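Local coordinates for binding component of ABC transporter (Wolinella succinogenes, PDB 3K4U), which probably serves as the solute-binding component of an ABC transporter, and is found with one free lysine molecule held in its pocket, at residues M72-Q76 with E77-R81; T120-V124 with S125-A129; G55-P58 with G59-E63; H208-A211 with Q212-H215. All coordinates share one frame; numbering follows the deposited sequence.

Interaction 1 (M72-Q76 with E77-R81); sequences MTISQ and ERNLR. With LYS (lysine), chain K.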
loop_
_atom_site.group_PDB
_atom_site.type_symbol
_atom_site.label_atom_id
_atom_site.label_comp_id
_atom_site.label_asym_id
_atom_site.label_seq_id
_atom_site.Cartn_x
_atom_site.Cartn_y
_atom_site.Cartn_z
HETATM N N MSE E 72 -30.184 7.177 -11.132
HETATM C CA MSE E 72 -30.390 6.248 -12.197
HETATM C C MSE E 72 -29.241 5.269 -12.284
HETATM O O MSE E 72 -28.067 5.647 -12.163
HETATM C CB MSE E 72 -30.542 7.007 -13.513
HETATM C CG MSE E 72 -30.459 6.120 -14.724
HETATM SE SE MSE E 72 -30.898 7.112 -16.332
HETATM C CE MSE E 72 -29.428 8.375 -16.143
ATOM N N THR E 73 -29.602 4.003 -12.482
ATOM C CA THR E 73 -28.666 2.885 -12.521
ATOM C C THR E 73 -27.886 2.984 -13.824
ATOM O O THR E 73 -28.454 3.306 -14.855
ATOM C CB THR E 73 -29.454 1.563 -12.462
ATOM O OG1 THR E 73 -29.972 1.395 -11.134
ATOM C CG2 THR E 73 -28.603 0.328 -12.845
ATOM N N ILE E 74 -26.580 2.776 -13.760
ATOM C CA ILE E 74 -25.801 2.652 -14.987
ATOM C C ILE E 74 -25.982 1.232 -15.474
ATOM O O ILE E 74 -25.631 0.280 -14.769
ATOM C CB ILE E 74 -24.336 2.957 -14.740
ATOM C CG1 ILE E 74 -24.250 4.267 -13.972
ATOM C CG2 ILE E 74 -23.579 3.041 -16.048
ATOM C CD1 ILE E 74 -22.895 4.839 -13.889
ATOM N N SER E 75 -26.602 1.083 -16.632
ATOM C CA SER E 75 -26.893 -0.232 -17.178
ATOM C C SER E 75 -26.345 -0.284 -18.617
ATOM O O SER E 75 -26.260 0.721 -19.253
ATOM C CB SER E 75 -28.400 -0.530 -17.085
ATOM O OG SER E 75 -29.151 0.031 -18.152
ATOM N N GLN E 76 -25.971 -1.446 -19.128
ATOM C CA GLN E 76 -25.454 -1.499 -20.485
ATOM C C GLN E 76 -26.495 -1.117 -21.521
ATOM O O GLN E 76 -26.175 -0.514 -22.520
ATOM C CB GLN E 76 -24.820 -2.874 -20.801
ATOM C CG GLN E 76 -23.379 -2.992 -20.274
ATOM C CD GLN E 76 -23.374 -2.903 -18.795
ATOM O OE1 GLN E 76 -23.764 -3.838 -18.128
ATOM N NE2 GLN E 76 -23.031 -1.757 -18.263
ATOM N N GLU E 77 -27.739 -1.469 -21.271
ATOM C CA GLU E 77 -28.809 -1.166 -22.188
ATOM C C GLU E 77 -29.044 0.352 -22.281
ATOM O O GLU E 77 -29.183 0.893 -23.383
ATOM C CB GLU E 77 -30.064 -1.876 -21.718
ATOM C CG GLU E 77 -31.105 -2.132 -22.748
ATOM C CD GLU E 77 -32.323 -2.794 -22.126
ATOM O OE1 GLU E 77 -33.449 -2.581 -22.644
ATOM O OE2 GLU E 77 -32.165 -3.498 -21.102
ATOM N N ARG E 78 -29.065 1.045 -21.151
ATOM C CA ARG E 78 -29.226 2.490 -21.202
ATOM C C ARG E 78 -27.967 3.143 -21.717
ATOM O O ARG E 78 -28.037 4.180 -22.388
ATOM C CB ARG E 78 -29.502 3.066 -19.818
ATOM C CG ARG E 78 -30.879 2.876 -19.340
ATOM C CD ARG E 78 -30.909 3.042 -17.856
ATOM N NE ARG E 78 -32.101 2.423 -17.283
ATOM C CZ ARG E 78 -32.440 2.514 -15.995
ATOM N NH1 ARG E 78 -31.686 3.220 -15.166
ATOM N NH2 ARG E 78 -33.536 1.921 -15.532
ATOM N N ASN E 79 -26.808 2.568 -21.364
ATOM C CA ASN E 79 -25.532 3.210 -21.625
ATOM C C ASN E 79 -25.321 3.207 -23.104
ATOM O O ASN E 79 -24.483 3.934 -23.605
ATOM C CB ASN E 79 -24.401 2.525 -20.883
ATOM C CG ASN E 79 -23.103 3.359 -20.818
ATOM O OD1 ASN E 79 -22.199 3.031 -20.080
ATOM N ND2 ASN E 79 -23.009 4.393 -21.594
ATOM N N LEU E 80 -26.116 2.408 -23.806
ATOM C CA LEU E 80 -26.135 2.424 -25.257
ATOM C C LEU E 80 -26.690 3.743 -25.834
ATOM O O LEU E 80 -26.363 4.126 -26.971
ATOM C CB LEU E 80 -26.938 1.223 -25.771
ATOM C CG LEU E 80 -26.183 -0.120 -25.902
ATOM C CD1 LEU E 80 -27.144 -1.270 -26.258
ATOM C CD2 LEU E 80 -25.017 -0.092 -26.920
ATOM N N ARG E 81 -27.503 4.444 -25.040
ATOM C CA ARG E 81 -28.316 5.550 -25.539
ATOM C C ARG E 81 -27.901 6.914 -25.015
ATOM O O ARG E 81 -27.931 7.901 -25.773
ATOM C CB ARG E 81 -29.796 5.293 -25.286
ATOM C CG ARG E 81 -30.290 4.013 -25.923
ATOM C CD ARG E 81 -31.799 3.979 -26.055
ATOM N NE ARG E 81 -32.488 3.714 -24.793
ATOM C CZ ARG E 81 -33.600 4.339 -24.391
ATOM N NH1 ARG E 81 -34.154 5.300 -25.134
ATOM N NH2 ARG E 81 -34.146 4.009 -23.219
HETATM N N LYS K . -32.225 2.926 -9.690
HETATM C CA LYS K . -33.592 2.945 -10.170
HETATM C C LYS K . -33.550 2.805 -11.674
HETATM O O LYS K . -32.596 3.268 -12.296
HETATM C CB LYS K . -34.266 4.273 -9.801
HETATM C CG LYS K . -35.776 4.236 -9.772
HETATM C CD LYS K . -36.337 5.541 -10.214
HETATM C CE LYS K . -37.823 5.693 -9.871
HETATM N NZ LYS K . -38.300 7.094 -10.010
HETATM O OXT LYS K . -34.451 2.245 -12.294
#
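Arg78 reaches back over the turn that precedes its own helix and brings its guanidinium to Thr73 and Met72, where the carboxylate of the bound lysine lies. With CG anti to the carbonyl carbon (chi1 -77°) and the chain extended from CG to NE, the side chain is just the long, charged arm needed here. Arg78 NH1 donates almost straight to ligand O at 3.0 Å, which places the group, while Arg78 NH2 makes a weak bond to ligand OXT at 3.4 Å; the ligand's carboxylate carbon sits at the guanidinium edge, in its plane. A weak bond of 3.2 Å from Arg78 NH1 to Thr73 O may help to steady it. Met72, modelled as selenomethionine, runs past Arg78 in the opposite direction, a flexible apolar chain alongside the arginine.

Thr73 grips the ligand twice: its N donates to ligand O at 3.1 Å, and its OG1, which also bonds Ser125 OG, accepts from the ligand N at 3.1 Å. Behind it, Ser75 is the N-cap. Its short side chain, turned between backbone N and carbonyl carbon (chi1 83°), lets OG accept from Arg78 N at 3.2 Å, anchoring the residue that carries the guanidinium. Asn79 ND2 bonds Val82 O and Asn204 OD1 of the second subunit. An arginine clasping the ligand alpha-carboxylate beside a threonine is characteristic of the amino-acid site in family 3 solute-binding proteins.

Interaction 2 (T120-V124 with S125-A129); sequences TKFGV and SAEYA. With LYS (lysine), chain K.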
loop_
_atom_site.group_PDB
_atom_site.type_symbol
_atom_site.label_atom_id
_atom_site.label_comp_id
_atom_site.label_asym_id
_atom_site.label_seq_id
_atom_site.Cartn_x
_atom_site.Cartn_y
_atom_site.Cartn_z
ATOM N N THR E 120 -43.637 -3.767 -7.345
ATOM C CA THR E 120 -42.760 -2.626 -7.549
ATOM C C THR E 120 -43.258 -1.638 -8.642
ATOM O O THR E 120 -44.331 -1.820 -9.251
ATOM C CB THR E 120 -41.324 -3.093 -7.847
ATOM O OG1 THR E 120 -40.393 -2.075 -7.451
ATOM C CG2 THR E 120 -41.146 -3.415 -9.321
ATOM N N LYS E 121 -42.461 -0.607 -8.889
ATOM C CA LYS E 121 -42.814 0.374 -9.877
ATOM C C LYS E 121 -42.521 -0.159 -11.286
ATOM O O LYS E 121 -41.631 -1.013 -11.464
ATOM C CB LYS E 121 -42.033 1.656 -9.619
ATOM C CG LYS E 121 -42.028 2.635 -10.821
ATOM C CD LYS E 121 -40.950 3.684 -10.596
ATOM C CE LYS E 121 -41.059 4.816 -11.561
ATOM N NZ LYS E 121 -42.285 5.599 -11.327
ATOM N N PHE E 122 -43.233 0.368 -12.282
ATOM C CA PHE E 122 -43.091 -0.120 -13.650
ATOM C C PHE E 122 -41.840 0.389 -14.377
ATOM O O PHE E 122 -41.439 1.564 -14.223
ATOM C CB PHE E 122 -44.340 0.201 -14.478
ATOM C CG PHE E 122 -44.254 -0.271 -15.903
ATOM C CD1 PHE E 122 -44.577 -1.608 -16.237
ATOM C CD2 PHE E 122 -43.811 0.587 -16.912
ATOM C CE1 PHE E 122 -44.492 -2.068 -17.558
ATOM C CE2 PHE E 122 -43.710 0.126 -18.253
ATOM C CZ PHE E 122 -44.049 -1.212 -18.564
ATOM N N GLY E 123 -41.260 -0.492 -15.200
ATOM C CA GLY E 123 -40.098 -0.153 -16.043
ATOM C C GLY E 123 -38.910 0.423 -15.286
ATOM O O GLY E 123 -38.332 1.407 -15.699
ATOM N N VAL E 124 -38.513 -0.193 -14.189
ATOM C CA VAL E 124 -37.476 0.400 -13.357
ATOM C C VAL E 124 -36.497 -0.711 -12.863
ATOM O O VAL E 124 -36.856 -1.890 -12.846
ATOM C CB VAL E 124 -38.185 1.139 -12.211
ATOM C CG1 VAL E 124 -37.908 0.517 -10.891
ATOM C CG2 VAL E 124 -37.856 2.549 -12.230
ATOM N N SER E 125 -35.280 -0.340 -12.464
ATOM C CA SER E 125 -34.262 -1.305 -12.055
ATOM C C SER E 125 -34.857 -2.503 -11.349
ATOM O O SER E 125 -34.557 -3.640 -11.692
ATOM C CB SER E 125 -33.259 -0.681 -11.100
ATOM O OG SER E 125 -32.095 -0.287 -11.765
ATOM N N ALA E 126 -35.707 -2.245 -10.363
ATOM C CA ALA E 126 -36.294 -3.310 -9.575
ATOM C C ALA E 126 -37.125 -4.246 -10.448
ATOM O O ALA E 126 -37.047 -5.469 -10.321
ATOM C CB ALA E 126 -37.129 -2.715 -8.465
ATOM N N GLU E 127 -37.916 -3.680 -11.350
ATOM C CA GLU E 127 -38.800 -4.497 -12.113
ATOM C C GLU E 127 -38.034 -5.545 -12.914
ATOM O O GLU E 127 -38.462 -6.707 -12.958
ATOM C CB GLU E 127 -39.643 -3.646 -13.027
ATOM C CG GLU E 127 -40.953 -4.311 -13.348
ATOM C CD GLU E 127 -41.180 -4.377 -14.819
ATOM O OE1 GLU E 127 -40.878 -3.379 -15.515
ATOM O OE2 GLU E 127 -41.694 -5.422 -15.268
ATOM N N TYR E 128 -36.908 -5.133 -13.513
ATOM C CA TYR E 128 -36.014 -6.026 -14.274
ATOM C C TYR E 128 -35.257 -7.050 -13.392
ATOM O O TYR E 128 -35.099 -8.218 -13.767
ATOM C CB TYR E 128 -35.043 -5.205 -15.133
ATOM C CG TYR E 128 -35.761 -4.197 -16.006
ATOM C CD1 TYR E 128 -36.455 -4.615 -17.160
ATOM C CD2 TYR E 128 -35.777 -2.822 -15.675
ATOM C CE1 TYR E 128 -37.155 -3.696 -17.957
ATOM C CE2 TYR E 128 -36.464 -1.898 -16.477
ATOM C CZ TYR E 128 -37.156 -2.346 -17.607
ATOM O OH TYR E 128 -37.832 -1.442 -18.406
ATOM N N ALA E 129 -34.800 -6.596 -12.232
ATOM C CA ALA E 129 -34.177 -7.466 -11.232
ATOM C C ALA E 129 -35.172 -8.530 -10.745
ATOM O O ALA E 129 -34.909 -9.734 -10.873
ATOM C CB ALA E 129 -33.629 -6.657 -10.060
HETATM N N LYS K . -32.225 2.926 -9.690
HETATM C CA LYS K . -33.592 2.945 -10.170
HETATM C C LYS K . -33.550 2.805 -11.674
HETATM O O LYS K . -32.596 3.268 -12.296
HETATM C CB LYS K . -34.266 4.273 -9.801
HETATM C CG LYS K . -35.776 4.236 -9.772
HETATM C CD LYS K . -36.337 5.541 -10.214
HETATM C CE LYS K . -37.823 5.693 -9.871
HETATM N NZ LYS K . -38.300 7.094 -10.010
HETATM O OXT LYS K . -34.451 2.245 -12.294
#
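Glu127 bends back from the first turn of its helix to meet the loop at Gly123, and this is the side-chain hydrogen bond of the contact. Gly123 N donates to Glu127 OE1 at 2.9 Å, reaching the anti side of that oxygen from 31° out of the carboxylate plane. Gly123 has a positive phi (55°), which a residue without CB adopts easily. Among backbone bonds, Val124 O at the N-cap position accepts weakly from both Glu127 N and Tyr128 N, the latter at 3.3 Å. Towards the ligand, Ser125 N donates nearly straight to OXT of the bound lysine at 2.7 Å; the helix start would probably stabilise that negative charge. Beyond the two segments, Thr120 OG1 bonds Ile161 O and Lys121 NZ bonds Asp143 O.

Glu127 OE1 also lies near the Phe122 ring, over one face and 4.2 Å from CD1, the two side chains running side by side with their planes 18° apart.

The apolar contacts are looser. Thr120 turns CG2 onto Glu127 CA at 3.8 Å. Beta-branched Val124 sends CG1 to Ala126 CB at 4.1 Å and CG2 to ligand CG at 3.6 Å. The long Lys121 sets CD and CE against ligand CE, 3.8 Å from CE to CE. A strand leading through a short loop into a helix whose N terminus receives the ligand carboxylate is the opening step of a beta-alpha-beta unit, here lining the binding cleft.

Interaction 3 (G55-P58 with G59-E63); sequences GLIP and GLVTE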
loop_
_atom_site.group_PDB
_atom_site.type_symbol
_atom_site.label_atom_id
_atom_site.label_comp_id
_atom_site.label_asym_id
_atom_site.label_seq_id
_atom_site.Cartn_x
_atom_site.Cartn_y
_atom_site.Cartn_z
ATOM N N GLY E 55 -39.521 9.060 -19.701
ATOM C CA GLY E 55 -39.296 10.263 -20.513
ATOM C C GLY E 55 -37.999 10.966 -20.143
ATOM O O GLY E 55 -37.604 11.928 -20.761
ATOM N N LEU E 56 -37.303 10.481 -19.139
ATOM C CA LEU E 56 -35.969 11.035 -18.808
ATOM C C LEU E 56 -34.939 10.891 -19.917
ATOM O O LEU E 56 -34.366 11.883 -20.356
ATOM C CB LEU E 56 -35.422 10.421 -17.539
ATOM C CG LEU E 56 -36.084 10.886 -16.249
ATOM C CD1 LEU E 56 -35.511 10.059 -15.112
ATOM C CD2 LEU E 56 -35.841 12.345 -15.951
ATOM N N ILE E 57 -34.700 9.659 -20.376
ATOM C CA ILE E 57 -33.685 9.471 -21.393
ATOM C C ILE E 57 -34.046 10.241 -22.666
ATOM O O ILE E 57 -33.214 11.005 -23.166
ATOM C CB ILE E 57 -33.339 8.006 -21.638
ATOM C CG1 ILE E 57 -32.284 7.556 -20.637
ATOM C CG2 ILE E 57 -32.802 7.804 -23.063
ATOM C CD1 ILE E 57 -32.106 6.047 -20.546
ATOM N N PRO E 58 -35.284 10.085 -23.167
ATOM C CA PRO E 58 -35.605 10.732 -24.414
ATOM C C PRO E 58 -35.623 12.257 -24.281
ATOM O O PRO E 58 -35.306 12.953 -25.236
ATOM C CB PRO E 58 -37.008 10.208 -24.723
ATOM C CG PRO E 58 -37.175 9.018 -23.919
ATOM C CD PRO E 58 -36.422 9.297 -22.676
ATOM N N GLY E 59 -35.992 12.762 -23.113
ATOM C CA GLY E 59 -35.886 14.163 -22.835
ATOM C C GLY E 59 -34.454 14.644 -22.901
ATOM O O GLY E 59 -34.181 15.766 -23.342
ATOM N N LEU E 60 -33.530 13.817 -22.434
ATOM C CA LEU E 60 -32.120 14.139 -22.519
ATOM C C LEU E 60 -31.657 14.110 -23.966
ATOM O O LEU E 60 -30.933 15.005 -24.409
ATOM C CB LEU E 60 -31.309 13.161 -21.679
ATOM C CG LEU E 60 -29.794 13.361 -21.548
ATOM C CD1 LEU E 60 -29.449 14.696 -20.920
ATOM C CD2 LEU E 60 -29.336 12.251 -20.677
ATOM N N VAL E 61 -32.057 13.089 -24.711
ATOM C CA VAL E 61 -31.616 12.998 -26.096
ATOM C C VAL E 61 -32.202 14.148 -26.914
ATOM O O VAL E 61 -31.552 14.696 -27.787
ATOM C CB VAL E 61 -32.006 11.661 -26.717
ATOM C CG1 VAL E 61 -31.490 11.564 -28.137
ATOM C CG2 VAL E 61 -31.426 10.553 -25.922
ATOM N N THR E 62 -33.439 14.501 -26.590
ATOM C CA THR E 62 -34.243 15.515 -27.271
ATOM C C THR E 62 -33.857 16.942 -26.881
ATOM O O THR E 62 -34.306 17.898 -27.472
ATOM C CB THR E 62 -35.720 15.200 -27.001
ATOM O OG1 THR E 62 -36.163 14.274 -27.993
ATOM C CG2 THR E 62 -36.598 16.417 -27.042
ATOM N N GLU E 63 -32.977 17.064 -25.902
ATOM C CA GLU E 63 -32.444 18.348 -25.449
ATOM C C GLU E 63 -33.423 19.187 -24.612
ATOM O O GLU E 63 -33.165 20.366 -24.335
ATOM C CB GLU E 63 -31.783 19.150 -26.589
ATOM C CG GLU E 63 -30.336 18.720 -26.894
ATOM C CD GLU E 63 -29.760 19.320 -28.198
ATOM O OE1 GLU E 63 -28.601 19.807 -28.171
ATOM O OE2 GLU E 63 -30.447 19.294 -29.255
#
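Gly55 O and Gly59 N, 3.0 Å apart, form the first of four successive backbone hydrogen bonds that hold this short helix together. Gly59, with no side chain, sits easily where the backbone of the turn is close. One residue on, Leu56 O accepts from Leu60 N at 3.0 Å, and Ile57 O from Val61 N at 2.8 Å. Pro58 O takes Thr62 N at 2.8 Å, although the position of that oxygen is less certain. Pro58 itself has no N-H, which suits the first turn of a helix, where backbone nitrogens have no earlier helical carbonyl to reach.

The end of the helix is a Schellman motif. Glu63 leaves helical geometry with a positive phi of 75°, and Glu63 N makes a weak bond to Leu60 O at 3.3 Å. Beyond the turn, Glu63 O is taken by Arg8 NH2, so this carbonyl too has a partner after the helix has ended.

Leu56 and Leu60, both buried, pack inward on Ile68 of the neighbouring strand 67-68, as suits leucines on the inner side of a helix. Buried Ile57 meets exposed Val61 one turn on, with Ile57 CG2 and Val61 CG2 4.2 Å apart where the two side chains cross. Each is beta-branched, so a methyl sits close to the backbone; Val61 CG2, anti to its own carbonyl carbon, lies 3.3 Å from Ile57 O.

Interaction 4 (H208-A211 with Q212-H215); sequences HFLA and QIKH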
loop_
_atom_site.group_PDB
_atom_site.type_symbol
_atom_site.label_atom_id
_atom_site.label_comp_id
_atom_site.label_asym_id
_atom_site.label_seq_id
_atom_site.Cartn_x
_atom_site.Cartn_y
_atom_site.Cartn_z
ATOM N N HIS E 208 -14.526 15.285 -12.803
ATOM C CA HIS E 208 -13.685 16.015 -11.875
ATOM C C HIS E 208 -14.475 16.747 -10.769
ATOM O O HIS E 208 -13.953 16.932 -9.668
ATOM C CB HIS E 208 -12.782 16.990 -12.612
ATOM C CG HIS E 208 -11.618 16.341 -13.266
ATOM N ND1 HIS E 208 -11.443 16.344 -14.630
ATOM C CD2 HIS E 208 -10.568 15.653 -12.745
ATOM C CE1 HIS E 208 -10.323 15.695 -14.918
ATOM N NE2 HIS E 208 -9.777 15.265 -13.793
ATOM N N PHE E 209 -15.715 17.150 -11.070
ATOM C CA PHE E 209 -16.612 17.754 -10.073
ATOM C C PHE E 209 -16.990 16.706 -9.049
ATOM O O PHE E 209 -17.006 16.987 -7.836
ATOM C CB PHE E 209 -17.873 18.381 -10.732
ATOM C CG PHE E 209 -19.027 18.569 -9.778
ATOM C CD1 PHE E 209 -19.042 19.625 -8.877
ATOM C CD2 PHE E 209 -20.083 17.685 -9.775
ATOM C CE1 PHE E 209 -20.093 19.781 -7.955
ATOM C CE2 PHE E 209 -21.145 17.846 -8.848
ATOM C CZ PHE E 209 -21.133 18.890 -7.935
ATOM N N LEU E 210 -17.252 15.489 -9.526
ATOM C CA LEU E 210 -17.527 14.357 -8.614
ATOM C C LEU E 210 -16.352 14.053 -7.704
ATOM O O LEU E 210 -16.536 13.881 -6.507
ATOM C CB LEU E 210 -17.940 13.108 -9.364
ATOM C CG LEU E 210 -18.444 11.933 -8.532
ATOM C CD1 LEU E 210 -19.586 12.327 -7.601
ATOM C CD2 LEU E 210 -18.907 10.794 -9.436
ATOM N N ALA E 211 -15.139 14.020 -8.262
ATOM C CA ALA E 211 -13.942 13.783 -7.441
ATOM C C ALA E 211 -13.787 14.886 -6.384
ATOM O O ALA E 211 -13.451 14.589 -5.242
ATOM C CB ALA E 211 -12.742 13.724 -8.300
ATOM N N GLN E 212 -14.057 16.145 -6.767
ATOM C CA GLN E 212 -13.992 17.293 -5.838
ATOM C C GLN E 212 -14.913 17.207 -4.627
ATOM O O GLN E 212 -14.527 17.566 -3.515
ATOM C CB GLN E 212 -14.264 18.618 -6.551
ATOM C CG GLN E 212 -13.033 19.500 -6.713
ATOM C CD GLN E 212 -12.621 20.221 -5.424
ATOM O OE1 GLN E 212 -11.509 20.723 -5.328
ATOM N NE2 GLN E 212 -13.523 20.301 -4.460
ATOM N N ILE E 213 -16.135 16.734 -4.832
ATOM C CA ILE E 213 -17.072 16.724 -3.711
ATOM C C ILE E 213 -16.929 15.518 -2.808
ATOM O O ILE E 213 -17.247 15.594 -1.606
ATOM C CB ILE E 213 -18.509 17.049 -4.123
ATOM C CG1 ILE E 213 -19.028 16.085 -5.170
ATOM C CG2 ILE E 213 -18.498 18.419 -4.753
ATOM C CD1 ILE E 213 -20.466 15.771 -5.031
ATOM N N LYS E 214 -16.400 14.432 -3.356
ATOM C CA LYS E 214 -15.950 13.295 -2.526
ATOM C C LYS E 214 -14.801 13.671 -1.564
ATOM O O LYS E 214 -14.776 13.199 -0.431
ATOM C CB LYS E 214 -15.502 12.125 -3.394
ATOM C CG LYS E 214 -16.531 11.590 -4.370
ATOM C CD LYS E 214 -17.442 10.551 -3.686
ATOM C CE LYS E 214 -18.096 9.661 -4.738
ATOM N NZ LYS E 214 -19.201 8.848 -4.138
ATOM N N HIS E 215 -13.880 14.532 -2.003
ATOM C CA HIS E 215 -12.708 14.894 -1.197
ATOM C C HIS E 215 -12.884 16.177 -0.353
ATOM O O HIS E 215 -12.261 16.347 0.653
ATOM C CB HIS E 215 -11.439 14.901 -2.090
ATOM C CG HIS E 215 -11.174 13.583 -2.772
ATOM N ND1 HIS E 215 -11.100 13.444 -4.145
ATOM C CD2 HIS E 215 -11.001 12.333 -2.270
ATOM C CE1 HIS E 215 -10.889 12.177 -4.461
ATOM N NE2 HIS E 215 -10.816 11.480 -3.340
#
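Leu210 O is gripped by two backbone donors of the following turn: Lys214 N at 3.2 Å, with an N-H...O angle of 165°, and Ile213 N at 3.3 Å in a weak bond. This is the interior of alpha-helix 200-216, and the regular pattern runs on both sides of it. Gln212 N donates to His208 O at 3.0 Å, Ile213 N to Phe209 O at 3.1 Å and His215 N to Ala211 O at 3.3 Å.

On the buried side, Phe209 and Ile213 are one turn apart. With CG anti to the backbone N (chi1 160°), the end of the phenyl ring is brought back toward Ile213, whose methylene CG1 lies over one face while its methyl CG2 meets Phe209 CE1 at 3.8 Å. Phe209 also meets Met38 of helix 30-41, and its ring meets that of Trp205 with the planes nearly parallel, while Ile213 packs on Tyr219.

Lys214 lies alongside Leu210, pointing the same way, so that apolar methylenes accompany the leucine while the charged end travels on to Tyr88 O and a cation-pi contact with Tyr219. The small Ala211 adds little bulk to a partly exposed helix face. In the assembly, His208 and Gln212 pack on Asn79 and Gln76 of the third subunit. Where the lysine chain passes the leucine, Leu210 CD1 comes within 4.2 Å of Lys214 CE.

From the N terminus the order is interaction 3, interaction 1, interaction 2, interaction 4. Each is a local turn or helix segment in one unbroken stretch, so none closes a long loop, and none nests in or crosses another. Interactions 3 and 1 pack together where Ile57 meets Arg78 and Arg81, joining helix 56-61 to the capped turn at 76-79. Interactions 1 and 2 meet at the bound lysine from the two sides of the cleft. Interaction 4 stands apart, its nearest atoms about 8 Å from interaction 1, 17 Å from interaction 2 and 15 Å from interaction 3; yet between subunits, helix 200-216 of one copy packs against residues 74-80 of another.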